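PDB 6K93: type III effector XopAI from Xanthomonas citri, which adopts a mono-ADP-ribosyltransferase fold, probably binds arginine-containing peptides and is thought to act in host plant cells. Local coordinates for residues W103-V106 and Q107-A111; F113-P117 and E118-Q122; F123-A126 and L127-W131; Q172-T176 and D177-V181. All coordinates share one frame; numbering follows the deposited sequence.

In the fold
From the N terminus the four contacts follow one another in series, none nested and none crossing; each joins neighbouring turns of chain and closes no long loop. Interaction 1 ends helix 95-109. Interaction 2 begins helix 117-128, and the two are tied by a salt bridge between R105 and E119 and by the packing of R105 and V106 on F113. Interaction 3 follows at once at the far end of helix 117-128. Interaction 4, where helix 165-174 ends, comes back against it: L127 rests on A173 and L130 on D178 and V181. Together they join the ends of three helices in the helical part of the fold.

Interaction 1 of 4, residues W103-V106 and Q107-A111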
loop_
_atom_site.group_PDB
_atom_site.type_symbol
_atom_site.label_atom_id
_atom_site.label_comp_id
_atom_site.label_asym_id
_atom_site.label_seq_id
_atom_site.Cartn_x
_atom_site.Cartn_y
_atom_site.Cartn_z
ATOM N N TRP A 103 -6.590 12.025 2.378
ATOM C CA TRP A 103 -7.683 11.129 2.751
ATOM C C TRP A 103 -8.997 11.566 2.105
ATOM O O TRP A 103 -9.769 10.727 1.636
ATOM C CB TRP A 103 -7.813 11.063 4.276
ATOM C CG TRP A 103 -8.961 10.224 4.745
ATOM C CD1 TRP A 103 -10.008 10.637 5.511
ATOM C CD2 TRP A 103 -9.183 8.841 4.458
ATOM N NE1 TRP A 103 -10.864 9.593 5.738
ATOM C CE2 TRP A 103 -10.390 8.477 5.095
ATOM C CE3 TRP A 103 -8.482 7.882 3.725
ATOM C CZ2 TRP A 103 -10.910 7.195 5.024
ATOM C CZ3 TRP A 103 -9.007 6.600 3.658
ATOM C CH2 TRP A 103 -10.200 6.276 4.299
ATOM N N GLN A 104 -9.261 12.874 2.045
ATOM C CA GLN A 104 -10.456 13.366 1.351
ATOM C C GLN A 104 -10.428 12.964 -0.124
ATOM O O GLN A 104 -11.451 12.553 -0.688
ATOM C CB GLN A 104 -10.559 14.891 1.501
ATOM C CG GLN A 104 -11.859 15.546 1.017
ATOM C CD GLN A 104 -11.857 17.064 1.252
ATOM O OE1 GLN A 104 -11.090 17.573 2.076
ATOM N NE2 GLN A 104 -12.702 17.782 0.528
ATOM N N ARG A 105 -9.261 13.068 -0.755
ATOM C CA ARG A 105 -9.128 12.722 -2.165
ATOM C C ARG A 105 -9.327 11.229 -2.394
ATOM O O ARG A 105 -9.984 10.811 -3.359
ATOM C CB ARG A 105 -7.746 13.167 -2.643
ATOM C CG ARG A 105 -7.328 12.709 -4.005
ATOM C CD ARG A 105 -5.918 13.212 -4.255
ATOM N NE ARG A 105 -5.345 12.733 -5.512
ATOM C CZ ARG A 105 -4.053 12.827 -5.809
ATOM N NH1 ARG A 105 -3.217 13.399 -4.946
ATOM N NH2 ARG A 105 -3.593 12.360 -6.958
ATOM N N VAL A 106 -8.734 10.401 -1.533
ATOM C CA VAL A 106 -8.925 8.957 -1.631
ATOM C C VAL A 106 -10.410 8.620 -1.606
ATOM O O VAL A 106 -10.902 7.834 -2.423
ATOM C CB VAL A 106 -8.160 8.252 -0.499
ATOM C CG1 VAL A 106 -8.654 6.824 -0.363
ATOM C CG2 VAL A 106 -6.683 8.339 -0.763
ATOM N N GLN A 107 -11.141 9.202 -0.659
ATOM C CA GLN A 107 -12.556 8.885 -0.539
ATOM C C GLN A 107 -13.344 9.423 -1.716
ATOM O O GLN A 107 -14.235 8.744 -2.240
ATOM C CB GLN A 107 -13.093 9.439 0.766
ATOM C CG GLN A 107 -12.579 8.724 1.965
ATOM C CD GLN A 107 -13.095 9.342 3.232
ATOM O OE1 GLN A 107 -12.610 10.395 3.652
ATOM N NE2 GLN A 107 -14.091 8.718 3.838
ATOM N N HIS A 108 -13.020 10.632 -2.154
ATOM C CA HIS A 108 -13.779 11.246 -3.235
ATOM C C HIS A 108 -13.488 10.590 -4.574
ATOM O O HIS A 108 -14.411 10.298 -5.346
ATOM C CB HIS A 108 -13.475 12.739 -3.300
ATOM C CG HIS A 108 -14.190 13.445 -4.399
ATOM N ND1 HIS A 108 -13.648 13.602 -5.657
ATOM C CD2 HIS A 108 -15.406 14.039 -4.432
ATOM C CE1 HIS A 108 -14.497 14.273 -6.414
ATOM N NE2 HIS A 108 -15.572 14.549 -5.694
ATOM N N ASP A 109 -12.207 10.345 -4.871
ATOM C CA ASP A 109 -11.858 9.866 -6.194
ATOM C C ASP A 109 -12.115 8.379 -6.359
ATOM O O ASP A 109 -12.347 7.928 -7.488
ATOM C CB ASP A 109 -10.389 10.155 -6.488
ATOM C CG ASP A 109 -10.107 11.635 -6.693
ATOM O OD1 ASP A 109 -11.041 12.447 -6.524
ATOM O OD2 ASP A 109 -8.952 11.979 -7.005
ATOM N N GLY A 110 -12.101 7.620 -5.272
ATOM C CA GLY A 110 -12.326 6.186 -5.358
ATOM C C GLY A 110 -11.434 5.535 -6.388
ATOM O O GLY A 110 -10.221 5.750 -6.419
ATOM N N ALA A 111 -12.034 4.725 -7.257
ATOM C CA ALA A 111 -11.265 3.985 -8.255
ATOM C C ALA A 111 -10.679 4.870 -9.346
ATOM O O ALA A 111 -9.898 4.374 -10.170
ATOM C CB ALA A 111 -12.141 2.905 -8.899
HETATM O O HOH W 1 -6.501 11.430 -8.003
HETATM O O HOH W 2 -9.134 6.192 -3.872
#
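The C-terminal end of helix 95-109 holds this contact, in which the last two turns carry an amide-on-indole stack on one flank and a charged pair on another. Q107 lays its carboxamide over one face of the W103 indole, the two planes 25° apart, with CD 3.4 Å from CE2 of W103. OE1 of Q107 lies above the ring 2.8 Å from NE1 of W103, but the angle is too poor for a hydrogen bond, so this is stacking. CG of Q107 adds a CH-pi contact over the six-membered ring. With CG of W103 anti to its backbone N (chi1 177°), the indole swings along the helix to meet a residue one turn later; a flexible glutamine can flatten itself on it. R244 makes a cation-pi contact with the same indole.

The spacing is that of i to i+4 pairs in an alpha-helix, whose backbone bonds run on to the one from G110 N to V106 O. G110 then leaves the helix with positive phi, a conformation easy for a residue without CB. A water donates to both V106 O and G110 O, bridging the exit.

R105, its chain extended, reaches D109 through a long salt bridge, NE to OD2 4.0 Å; a second water spans the gap, accepting from NE and donating to OD2. The guanidinium's stronger partner is E119, beyond the helix. D109 is gripped from its other oxygen by H108, whose ND1 donates to OD1 at 3.0 Å, almost straight at 176° and in the imidazole plane.

Interaction 2 of 4, residues F113-P117 and E118-Q122; sequences FRSTP and EERKQ
T116 and E119 form a capping box at the start of helix 117-128. OG1 of T116 sits between its own backbone N and carbonyl carbon (chi1 66°), where it accepts from E119 N at 3.1 Å. In return the E119 chain, extended beyond CG, carries OE1 back to within 3.0 Å of T116 N, whose N-H meets it from above the carboxylate plane. Threonine suits the N-cap because its short hydroxyl reaches a backbone NH of the first turn; glutamate has the length to answer. P117, lacking an NH to satisfy, fits the first helical position.

R120 folds back over the entrance, its chain bent at chi3 (-66°). One guanidinium face lies on the backbone of T116 and P117, with CZ 3.8 Å from CA of P117, while NH2 comes 3.5 Å from CG of P117. Its aliphatic part passes S115, whose OG is 3.3 Å from CG of R120 and is hydrogen-bonded to D167.

The turn is tied to its surroundings by charge, a hydrogen bond and packing: OE2 of E119 turns to R105 of helix 95-109, S115 N donates to S205 of helix 194-209, and F113 packs between those two helices.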
loop_
_atom_site.group_PDB
_atom_site.type_symbol
_atom_site.label_atom_id
_atom_site.label_comp_id
_atom_site.label_asym_id
_atom_site.label_seq_id
_atom_site.Cartn_x
_atom_site.Cartn_y
_atom_site.Cartn_z
ATOM N N PHE A 113 -8.775 7.476 -8.594
ATOM C CA PHE A 113 -7.563 8.068 -8.036
ATOM C C PHE A 113 -6.373 7.788 -8.942
ATOM O O PHE A 113 -6.138 6.647 -9.325
ATOM C CB PHE A 113 -7.303 7.490 -6.631
ATOM C CG PHE A 113 -6.178 8.177 -5.891
ATOM C CD1 PHE A 113 -4.858 7.952 -6.234
ATOM C CD2 PHE A 113 -6.451 9.025 -4.837
ATOM C CE1 PHE A 113 -3.846 8.587 -5.579
ATOM C CE2 PHE A 113 -5.421 9.661 -4.159
ATOM C CZ PHE A 113 -4.123 9.435 -4.533
ATOM N N ARG A 114 -5.609 8.827 -9.270
ATOM C CA ARG A 114 -4.403 8.660 -10.065
ATOM C C ARG A 114 -3.311 9.616 -9.602
ATOM O O ARG A 114 -3.566 10.799 -9.345
ATOM C CB ARG A 114 -4.672 8.925 -11.567
ATOM C CG ARG A 114 -5.676 8.000 -12.233
ATOM C CD ARG A 114 -5.096 6.589 -12.415
ATOM N NE ARG A 114 -5.956 5.710 -13.184
ATOM C CZ ARG A 114 -7.006 5.055 -12.699
ATOM N NH1 ARG A 114 -7.373 5.186 -11.440
ATOM N NH2 ARG A 114 -7.719 4.247 -13.500
ATOM N N SER A 115 -2.078 9.120 -9.567
ATOM C CA SER A 115 -0.945 9.984 -9.304
ATOM C C SER A 115 -0.663 10.871 -10.519
ATOM O O SER A 115 -0.850 10.475 -11.670
ATOM C CB SER A 115 0.312 9.181 -8.969
ATOM O OG SER A 115 0.753 8.426 -10.119
ATOM N N THR A 116 -0.224 12.084 -10.251
ATOM C CA THR A 116 0.204 13.039 -11.268
ATOM C C THR A 116 1.684 12.855 -11.548
ATOM O O THR A 116 2.417 12.264 -10.743
ATOM C CB THR A 116 -0.037 14.466 -10.794
ATOM O OG1 THR A 116 0.821 14.733 -9.682
ATOM C CG2 THR A 116 -1.484 14.675 -10.418
ATOM N N PRO A 117 2.166 13.372 -12.679
ATOM C CA PRO A 117 3.616 13.327 -12.926
ATOM C C PRO A 117 4.428 13.918 -11.792
ATOM O O PRO A 117 5.450 13.345 -11.399
ATOM C CB PRO A 117 3.770 14.140 -14.229
ATOM C CG PRO A 117 2.450 13.914 -14.945
ATOM C CD PRO A 117 1.417 13.938 -13.824
ATOM N N GLU A 118 3.974 15.038 -11.232
ATOM C CA GLU A 118 4.674 15.661 -10.115
ATOM C C GLU A 118 4.702 14.740 -8.891
ATOM O O GLU A 118 5.733 14.605 -8.225
ATOM C CB GLU A 118 3.983 16.996 -9.816
ATOM C CG GLU A 118 4.101 18.045 -10.965
ATOM C CD GLU A 118 3.294 17.748 -12.234
ATOM O OE1 GLU A 118 2.275 17.012 -12.196
ATOM O OE2 GLU A 118 3.681 18.274 -13.300
ATOM N N GLU A 119 3.594 14.052 -8.605
ATOM C CA GLU A 119 3.569 13.111 -7.482
ATOM C C GLU A 119 4.492 11.923 -7.717
ATOM O O GLU A 119 5.075 11.390 -6.764
ATOM C CB GLU A 119 2.126 12.654 -7.234
ATOM C CG GLU A 119 1.294 13.784 -6.656
ATOM C CD GLU A 119 -0.217 13.574 -6.709
ATOM O OE1 GLU A 119 -0.679 12.659 -7.388
ATOM O OE2 GLU A 119 -0.923 14.383 -6.048
ATOM N N ARG A 120 4.603 11.462 -8.966
ATOM C CA ARG A 120 5.522 10.370 -9.262
ATOM C C ARG A 120 6.967 10.791 -9.035
ATOM O O ARG A 120 7.775 9.988 -8.555
ATOM C CB ARG A 120 5.271 9.874 -10.687
ATOM C CG ARG A 120 3.852 9.345 -10.809
ATOM C CD ARG A 120 3.617 8.529 -12.057
ATOM N NE ARG A 120 3.714 9.257 -13.316
ATOM C CZ ARG A 120 2.684 9.793 -13.961
ATOM N NH1 ARG A 120 1.469 9.732 -13.442
ATOM N NH2 ARG A 120 2.887 10.413 -15.107
ATOM N N LYS A 121 7.303 12.049 -9.348
ATOM C CA LYS A 121 8.650 12.547 -9.089
ATOM C C LYS A 121 8.880 12.711 -7.589
ATOM O O LYS A 121 9.983 12.460 -7.090
ATOM C CB LYS A 121 8.863 13.875 -9.821
ATOM C CG LYS A 121 10.319 14.308 -9.906
ATOM C CD LYS A 121 10.414 15.788 -10.258
ATOM C CE LYS A 121 9.850 16.084 -11.642
ATOM N NZ LYS A 121 10.265 17.435 -12.114
ATOM N N GLN A 122 7.845 13.127 -6.849
ATOM C CA GLN A 122 7.937 13.177 -5.396
ATOM C C GLN A 122 8.166 11.795 -4.821
ATOM O O GLN A 122 8.969 11.625 -3.903
ATOM C CB GLN A 122 6.675 13.801 -4.810
ATOM C CG GLN A 122 6.622 15.309 -5.003
ATOM C CD GLN A 122 5.226 15.892 -4.930
ATOM O OE1 GLN A 122 4.237 15.198 -4.728
ATOM N NE2 GLN A 122 5.151 17.213 -5.089
#

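Interaction 3 of 4, residues F123-A126 and L127-W131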
loop_
_atom_site.group_PDB
_atom_site.type_symbol
_atom_site.label_atom_id
_atom_site.label_comp_id
_atom_site.label_asym_id
_atom_site.label_seq_id
_atom_site.Cartn_x
_atom_site.Cartn_y
_atom_site.Cartn_z
ATOM N N PHE A 123 7.478 10.787 -5.360
ATOM C CA PHE A 123 7.696 9.429 -4.878
ATOM C C PHE A 123 9.134 8.973 -5.171
ATOM O O PHE A 123 9.793 8.350 -4.328
ATOM C CB PHE A 123 6.660 8.483 -5.508
ATOM C CG PHE A 123 6.991 7.033 -5.351
ATOM C CD1 PHE A 123 7.220 6.501 -4.095
ATOM C CD2 PHE A 123 7.083 6.197 -6.453
ATOM C CE1 PHE A 123 7.559 5.181 -3.934
ATOM C CE2 PHE A 123 7.415 4.867 -6.296
ATOM C CZ PHE A 123 7.656 4.350 -5.045
ATOM N N LYS A 124 9.667 9.327 -6.335
ATOM C CA LYS A 124 11.072 9.039 -6.627
ATOM C C LYS A 124 11.981 9.622 -5.545
ATOM O O LYS A 124 12.865 8.932 -5.025
ATOM C CB LYS A 124 11.458 9.584 -8.011
ATOM C CG LYS A 124 12.933 9.431 -8.333
ATOM C CD LYS A 124 13.289 9.955 -9.692
ATOM C CE LYS A 124 14.751 9.685 -9.965
ATOM N NZ LYS A 124 15.156 10.132 -11.319
ATOM N N THR A 125 11.774 10.897 -5.190
ATOM C CA THR A 125 12.582 11.477 -4.125
ATOM C C THR A 125 12.385 10.732 -2.816
ATOM O O THR A 125 13.355 10.426 -2.115
ATOM C CB THR A 125 12.245 12.941 -3.932
ATOM O OG1 THR A 125 12.621 13.636 -5.105
ATOM C CG2 THR A 125 12.998 13.523 -2.726
ATOM N N ALA A 126 11.138 10.416 -2.470
ATOM C CA ALA A 126 10.876 9.734 -1.209
ATOM C C ALA A 126 11.612 8.411 -1.134
ATOM O O ALA A 126 12.197 8.075 -0.099
ATOM C CB ALA A 126 9.374 9.519 -1.023
ATOM N N LEU A 127 11.561 7.626 -2.207
ATOM C CA LEU A 127 12.213 6.328 -2.174
ATOM C C LEU A 127 13.727 6.478 -2.092
ATOM O O LEU A 127 14.375 5.828 -1.268
ATOM C CB LEU A 127 11.813 5.500 -3.391
ATOM C CG LEU A 127 12.228 4.026 -3.293
ATOM C CD1 LEU A 127 11.213 3.115 -3.974
ATOM C CD2 LEU A 127 13.620 3.826 -3.911
ATOM N N ILE A 128 14.307 7.348 -2.922
ATOM C CA ILE A 128 15.759 7.443 -2.966
ATOM C C ILE A 128 16.320 8.012 -1.665
ATOM O O ILE A 128 17.417 7.616 -1.240
ATOM C CB ILE A 128 16.178 8.244 -4.215
ATOM C CG1 ILE A 128 15.862 7.412 -5.454
ATOM C CG2 ILE A 128 17.658 8.624 -4.138
ATOM C CD1 ILE A 128 16.023 8.124 -6.761
ATOM N N THR A 129 15.584 8.903 -0.997
ATOM C CA THR A 129 16.071 9.548 0.222
ATOM C C THR A 129 15.616 8.850 1.504
ATOM O O THR A 129 15.881 9.360 2.600
ATOM C CB THR A 129 15.605 11.013 0.274
ATOM O OG1 THR A 129 14.185 11.072 0.424
ATOM C CG2 THR A 129 16.041 11.779 -0.948
ATOM N N LEU A 130 14.919 7.717 1.401
ATOM C CA LEU A 130 14.245 7.148 2.560
ATOM C C LEU A 130 15.212 6.766 3.672
ATOM O O LEU A 130 14.847 6.809 4.856
ATOM C CB LEU A 130 13.453 5.923 2.126
ATOM C CG LEU A 130 12.499 5.336 3.175
ATOM C CD1 LEU A 130 11.423 6.351 3.497
ATOM C CD2 LEU A 130 11.906 4.057 2.674
ATOM N N TRP A 131 16.430 6.386 3.319
ATOM C CA TRP A 131 17.408 5.914 4.287
ATOM C C TRP A 131 18.411 6.984 4.692
ATOM O O TRP A 131 19.374 6.685 5.411
ATOM C CB TRP A 131 18.158 4.716 3.714
ATOM C CG TRP A 131 17.375 3.463 3.641
ATOM C CD1 TRP A 131 16.026 3.322 3.757
ATOM C CD2 TRP A 131 17.904 2.155 3.433
ATOM N NE1 TRP A 131 15.679 1.996 3.640
ATOM C CE2 TRP A 131 16.817 1.260 3.433
ATOM C CE3 TRP A 131 19.196 1.652 3.244
ATOM C CZ2 TRP A 131 16.984 -0.111 3.260
ATOM C CZ3 TRP A 131 19.357 0.294 3.071
ATOM C CH2 TRP A 131 18.257 -0.571 3.077
#
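F123 and L127 lie side by side, one turn apart on helix 117-128, and point the same way into the protein. CD1 of L127 comes 3.9 Å from CZ of F123, meeting the ring obliquely. Both side chains have a trans chi1, which carries them along the same flank. This is the tightly packed part: F123 meets the F199 ring edge-to-face, and L127 rests on A173 of helix 165-174. The small A126 lets helix 194-209 come close, touching A198 and F199.

The flank bearing K124 leads toward solvent, though its aliphatic contact is as close as the buried one. The extended lysine chain runs beside I128, CG of K124 3.7 Å from CD1 of I128, so the aliphatic length of a partly exposed residue covers a buried isoleucine; W143 touches both.

Near the C-terminal end of helix 117-128, T125 O accepts twice from T129: from N at 2.9 Å, nearly along the carbonyl axis, and from OG1 at 2.7 Å, well above the carbonyl plane. The hydroxyl is folded back between its own N and carbonyl carbon (chi1 67°), which sets it over the preceding turn and leaves CG2 3.9 Å from CG2 of T125. H195 also bonds to OG1 of T129, and T125 OG1 is hydrogen-bonded to V88 O. After T129 the regular bonding gives way to a weak bond from L130 N to L127 O.

Interaction 4 of 4, residues Q172-T176 and D177-V181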
loop_
_atom_site.group_PDB
_atom_site.type_symbol
_atom_site.label_atom_id
_atom_site.label_comp_id
_atom_site.label_asym_id
_atom_site.label_seq_id
_atom_site.Cartn_x
_atom_site.Cartn_y
_atom_site.Cartn_z
ATOM N N GLN A 172 6.208 -2.639 -6.266
ATOM C CA GLN A 172 7.405 -3.380 -5.900
ATOM C C GLN A 172 7.979 -2.866 -4.585
ATOM O O GLN A 172 8.349 -3.656 -3.708
ATOM C CB GLN A 172 8.453 -3.322 -7.016
ATOM C CG GLN A 172 9.684 -4.169 -6.679
ATOM C CD GLN A 172 10.716 -4.189 -7.786
ATOM O OE1 GLN A 172 10.416 -3.916 -8.935
ATOM N NE2 GLN A 172 11.947 -4.540 -7.430
ATOM N N ALA A 173 8.032 -1.541 -4.412
ATOM C CA ALA A 173 8.579 -0.968 -3.184
ATOM C C ALA A 173 7.754 -1.379 -1.974
ATOM O O ALA A 173 8.300 -1.586 -0.883
ATOM C CB ALA A 173 8.634 0.564 -3.294
ATOM N N TRP A 174 6.432 -1.489 -2.148
ATOM C CA TRP A 174 5.580 -1.940 -1.064
ATOM C C TRP A 174 6.030 -3.302 -0.542
ATOM O O TRP A 174 5.939 -3.572 0.656
ATOM C CB TRP A 174 4.126 -1.994 -1.521
ATOM C CG TRP A 174 3.296 -2.783 -0.575
ATOM C CD1 TRP A 174 2.964 -4.123 -0.699
ATOM C CD2 TRP A 174 2.789 -2.375 0.690
ATOM N NE1 TRP A 174 2.251 -4.535 0.392
ATOM C CE2 TRP A 174 2.137 -3.481 1.260
ATOM C CE3 TRP A 174 2.809 -1.173 1.386
ATOM C CZ2 TRP A 174 1.514 -3.413 2.479
ATOM C CZ3 TRP A 174 2.182 -1.104 2.601
ATOM C CH2 TRP A 174 1.532 -2.202 3.144
ATOM N N THR A 175 6.509 -4.177 -1.418
ATOM C CA THR A 175 6.903 -5.512 -1.005
ATOM C C THR A 175 8.317 -5.580 -0.435
ATOM O O THR A 175 8.801 -6.675 -0.128
ATOM C CB THR A 175 6.764 -6.505 -2.169
ATOM O OG1 THR A 175 7.735 -6.269 -3.202
ATOM C CG2 THR A 175 5.360 -6.427 -2.772
ATOM N N THR A 176 8.975 -4.436 -0.250
ATOM C CA THR A 176 10.244 -4.353 0.455
ATOM C C THR A 176 9.977 -3.855 1.880
ATOM O O THR A 176 8.846 -3.527 2.251
ATOM C CB THR A 176 11.226 -3.433 -0.267
ATOM O OG1 THR A 176 10.860 -2.055 -0.037
ATOM C CG2 THR A 176 11.275 -3.728 -1.761
ATOM N N ASP A 177 11.048 -3.719 2.670
ATOM C CA ASP A 177 10.925 -3.195 4.015
ATOM C C ASP A 177 10.479 -1.736 4.029
ATOM O O ASP A 177 10.116 -1.231 5.097
ATOM C CB ASP A 177 12.265 -3.321 4.729
ATOM C CG ASP A 177 12.649 -4.773 4.998
ATOM O OD1 ASP A 177 11.733 -5.616 5.100
ATOM O OD2 ASP A 177 13.860 -5.067 5.082
ATOM N N ASP A 178 10.479 -1.053 2.878
ATOM C CA ASP A 178 9.960 0.312 2.815
ATOM C C ASP A 178 8.499 0.418 3.230
ATOM O O ASP A 178 8.022 1.520 3.499
ATOM C CB ASP A 178 10.074 0.881 1.385
ATOM C CG ASP A 178 11.520 1.079 0.914
ATOM O OD1 ASP A 178 12.447 0.758 1.652
ATOM O OD2 ASP A 178 11.676 1.549 -0.230
ATOM N N TYR A 179 7.762 -0.688 3.265
ATOM C CA TYR A 179 6.330 -0.617 3.542
ATOM C C TYR A 179 6.014 0.058 4.864
ATOM O O TYR A 179 4.918 0.610 5.034
ATOM C CB TYR A 179 5.706 -2.015 3.557
ATOM C CG TYR A 179 5.932 -2.874 4.800
ATOM C CD1 TYR A 179 7.160 -3.449 5.060
ATOM C CD2 TYR A 179 4.910 -3.089 5.727
ATOM C CE1 TYR A 179 7.380 -4.233 6.187
ATOM C CE2 TYR A 179 5.115 -3.881 6.850
ATOM C CZ TYR A 179 6.362 -4.441 7.068
ATOM O OH TYR A 179 6.604 -5.235 8.188
ATOM N N GLU A 180 6.928 -0.004 5.823
ATOM C CA GLU A 180 6.648 0.555 7.144
ATOM C C GLU A 180 6.420 2.056 7.103
ATOM O O GLU A 180 5.731 2.580 7.991
ATOM C CB GLU A 180 7.791 0.205 8.101
ATOM C CG GLU A 180 7.787 -1.285 8.425
ATOM C CD GLU A 180 8.335 -1.594 9.797
ATOM O OE1 GLU A 180 9.566 -1.524 9.963
ATOM O OE2 GLU A 180 7.528 -1.919 10.694
ATOM N N VAL A 181 6.961 2.753 6.094
ATOM C CA VAL A 181 6.767 4.192 6.032
ATOM C C VAL A 181 5.365 4.549 5.582
ATOM O O VAL A 181 4.912 5.677 5.804
ATOM C CB VAL A 181 7.809 4.862 5.110
ATOM C CG1 VAL A 181 7.480 4.734 3.652
ATOM C CG2 VAL A 181 7.990 6.361 5.505
HETATM O O HOH W 3 12.236 -0.143 -2.148
#
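W174, the last residue of helix 165-174, and Y179 in the chain that follows meet edge-to-face: the tyrosine turns its edge to the face of the indole, with the planes at 76° and the centroid of the tryptophan six-membered ring 5.8 Å from that of the tyrosine. Between the side chains the closest touch is CB of Y179, 3.7 Å from CE3 of W174, a CH-pi contact over the six-membered ring. A chi1 of 165° swings the indole back so that its face receives the returning chain. In Y179, whose CB already lies over the indole, a chi1 of 77° directs the ring between its own N and carbonyl carbon and brings CD1 to 3.3 Å from T176 O. A broad indole suits this place because it offers one flat surface to both methylene and ring.

T176 governs the turn. Its OG1 donates to A173 O at 2.7 Å, in the carbonyl plane and on a lone pair, and accepts from D178 N at 3.1 Å. One hydroxyl thus links the last helical turn to the chain that follows, a task for a short side chain whose hydroxyl can donate and accept at once. T176 O accepts from Y179 N at 3.2 Å, the donor standing above the carbonyl plane. A water donates to both T176 OG1 and D178 OD2, joining the two side chains where they do not bond directly.

D178 also makes a salt bridge to R139 of helix 136-156, W174 NE1 donates to E285 of strand 285-288, and A173, W174 and D178 all pack on helix 194-209.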